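Local coordinates for hydroxyethylphosphonate dioxygenase (Streptomyces albus, PDB 6B9R), which probably uses iron and dioxygen to convert 2-hydroxyethylphosphonate into hydroxymethylphosphonate, in a two-subunit assembly, at residues Phe429-Met434 and Gly440-Glu445. Numbering follows the deposited sequence.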
loop_
_atom_site.group_PDB
_atom_site.type_symbol
_atom_site.label_atom_id
_atom_site.label_comp_id
_atom_site.label_asym_id
_atom_site.label_seq_id
_atom_site.Cartn_x
_atom_site.Cartn_y
_atom_site.Cartn_z
ATOM N N PHE A 429 4.189 -6.727 -8.906
ATOM C CA PHE A 429 4.067 -8.140 -9.245
ATOM C C PHE A 429 2.630 -8.517 -9.572
ATOM O O PHE A 429 2.405 -9.367 -10.439
ATOM C CB PHE A 429 4.618 -9.016 -8.123
ATOM C CG PHE A 429 6.123 -9.054 -8.106
ATOM C CD1 PHE A 429 6.817 -9.737 -9.098
ATOM C CD2 PHE A 429 6.832 -8.377 -7.141
ATOM C CE1 PHE A 429 8.196 -9.761 -9.108
ATOM C CE2 PHE A 429 8.208 -8.393 -7.140
ATOM C CZ PHE A 429 8.894 -9.083 -8.124
ATOM N N ALA A 430 1.655 -7.891 -8.909
ATOM C CA ALA A 430 0.264 -8.099 -9.306
ATOM C C ALA A 430 0.028 -7.626 -10.737
ATOM O O ALA A 430 -0.629 -8.317 -11.524
ATOM C CB ALA A 430 -0.679 -7.387 -8.333
ATOM N N LEU A 431 0.553 -6.448 -11.097
ATOM C CA LEU A 431 0.454 -5.993 -12.484
ATOM C C LEU A 431 1.074 -7.002 -13.442
ATOM O O LEU A 431 0.540 -7.242 -14.531
ATOM C CB LEU A 431 1.126 -4.629 -12.662
ATOM C CG LEU A 431 0.494 -3.393 -12.016
ATOM C CD1 LEU A 431 1.449 -2.215 -12.133
ATOM C CD2 LEU A 431 -0.866 -3.069 -12.644
ATOM N N GLY A 432 2.202 -7.602 -13.056
ATOM C CA GLY A 432 2.854 -8.571 -13.920
ATOM C C GLY A 432 2.090 -9.867 -14.073
ATOM O O GLY A 432 2.292 -10.581 -15.064
ATOM N N ALA A 433 1.211 -10.186 -13.121
ATOM C CA ALA A 433 0.450 -11.425 -13.178
ATOM C C ALA A 433 -0.855 -11.281 -13.943
ATOM O O ALA A 433 -1.454 -12.297 -14.308
ATOM C CB ALA A 433 0.163 -11.940 -11.761
ATOM N N MET A 434 -1.294 -10.051 -14.212
ATOM C CA MET A 434 -2.560 -9.830 -14.899
ATOM C C MET A 434 -2.516 -10.366 -16.326
ATOM O O MET A 434 -1.480 -10.305 -16.985
ATOM C CB MET A 434 -2.882 -8.343 -14.951
ATOM C CG MET A 434 -3.420 -7.785 -13.678
ATOM S SD MET A 434 -3.812 -6.054 -13.945
ATOM C CE MET A 434 -4.430 -5.619 -12.326
ATOM N N GLY A 440 -5.291 -2.102 -18.814
ATOM C CA GLY A 440 -6.170 -1.032 -19.261
ATOM C C GLY A 440 -7.449 -0.923 -18.451
ATOM O O GLY A 440 -7.873 0.178 -18.094
ATOM N N ARG A 441 -8.094 -2.061 -18.165
ATOM C CA ARG A 441 -9.345 -2.013 -17.406
ATOM C C ARG A 441 -9.089 -1.698 -15.939
ATOM O O ARG A 441 -9.942 -1.098 -15.275
ATOM C CB ARG A 441 -10.112 -3.333 -17.528
ATOM C CG ARG A 441 -10.868 -3.519 -18.844
ATOM C CD ARG A 441 -11.624 -4.859 -18.883
ATOM N NE ARG A 441 -12.629 -4.960 -17.825
ATOM C CZ ARG A 441 -13.137 -6.112 -17.398
ATOM N NH1 ARG A 441 -14.035 -6.131 -16.416
ATOM N NH2 ARG A 441 -12.727 -7.250 -17.951
ATOM N N TYR A 442 -7.930 -2.112 -15.418
ATOM C CA TYR A 442 -7.543 -1.729 -14.062
ATOM C C TYR A 442 -7.409 -0.219 -13.952
ATOM O O TYR A 442 -7.891 0.388 -12.989
ATOM C CB TYR A 442 -6.240 -2.436 -13.686
ATOM C CG TYR A 442 -5.564 -1.922 -12.430
ATOM C CD1 TYR A 442 -6.183 -2.019 -11.194
ATOM C CD2 TYR A 442 -4.300 -1.345 -12.490
ATOM C CE1 TYR A 442 -5.555 -1.558 -10.035
ATOM C CE2 TYR A 442 -3.667 -0.884 -11.347
ATOM C CZ TYR A 442 -4.300 -0.996 -10.117
ATOM O OH TYR A 442 -3.659 -0.529 -8.978
ATOM N N ILE A 443 -6.800 0.407 -14.963
ATOM C CA ILE A 443 -6.659 1.861 -14.997
ATOM C C ILE A 443 -8.020 2.537 -15.095
ATOM O O ILE A 443 -8.282 3.547 -14.430
ATOM C CB ILE A 443 -5.747 2.274 -16.170
ATOM C CG1 ILE A 443 -4.292 1.928 -15.852
ATOM C CG2 ILE A 443 -5.895 3.758 -16.485
ATOM C CD1 ILE A 443 -3.878 2.323 -14.459
ATOM N N ALA A 444 -8.899 2.009 -15.937
ATOM C CA ALA A 444 -10.166 2.682 -16.195
ATOM C C ALA A 444 -11.155 1.609 -16.636
ATOM O O ALA A 444 -11.131 1.185 -17.793
ATOM C CB ALA A 444 -10.000 3.766 -17.249
ATOM N N GLU A 445 -11.988 1.162 -15.702
ATOM C CA GLU A 445 -13.006 0.186 -16.046
ATOM C C GLU A 445 -13.973 0.796 -17.045
ATOM O O GLU A 445 -14.359 1.965 -16.929
ATOM C CB GLU A 445 -13.754 -0.284 -14.802
ATOM C CG GLU A 445 -14.865 -1.309 -15.075
ATOM C CD GLU A 445 -14.343 -2.641 -15.626
ATOM O OE1 GLU A 445 -14.002 -2.720 -16.826
ATOM O OE2 GLU A 445 -14.287 -3.618 -14.849
#
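Arg441 NH1 is held twice, by Glu445 OE2 at 3.0 Å and by the carbonyl of Gly148 of the second subunit. The next residue, Tyr442, packs its ring against Leu431 and makes a Met-aromatic contact with Met434. Arg441 NE reaches Glu445 OE1 at 2.8 Å, so the guanidinium grips the carboxylate side-on, both oxygens lying close to its plane. In that second subunit Gly148 immediately precedes the iron ligand His149, which places this C-terminal helix pair, 425-433 and 438-443, beside the other subunit's active-site region. CG anti to the backbone N (chi1 168°) carries the Tyr442 ring back to the earlier helix. The sulfur, Met434 SD, sits 5.4 Å from the centroid of the Tyr442 ring, approaching obliquely at 39° off its normal. Leu431 crosses the tyrosine nearly at right angles, Leu431 CD2 lying 3.8 Å from both Tyr442 CD2 and CE2. Beyond the buried ring, Tyr442 OH is hydrogen-bonded to Leu212 O of the second subunit. With an alanine at Tyr442, both apolar methyls would probably face a gap and that carbonyl would lose its hydroxyl mate. With its chain fully extended past CG, Met434 brings CE to 3.9 Å from Tyr442 CG and equally near Tyr442 CB.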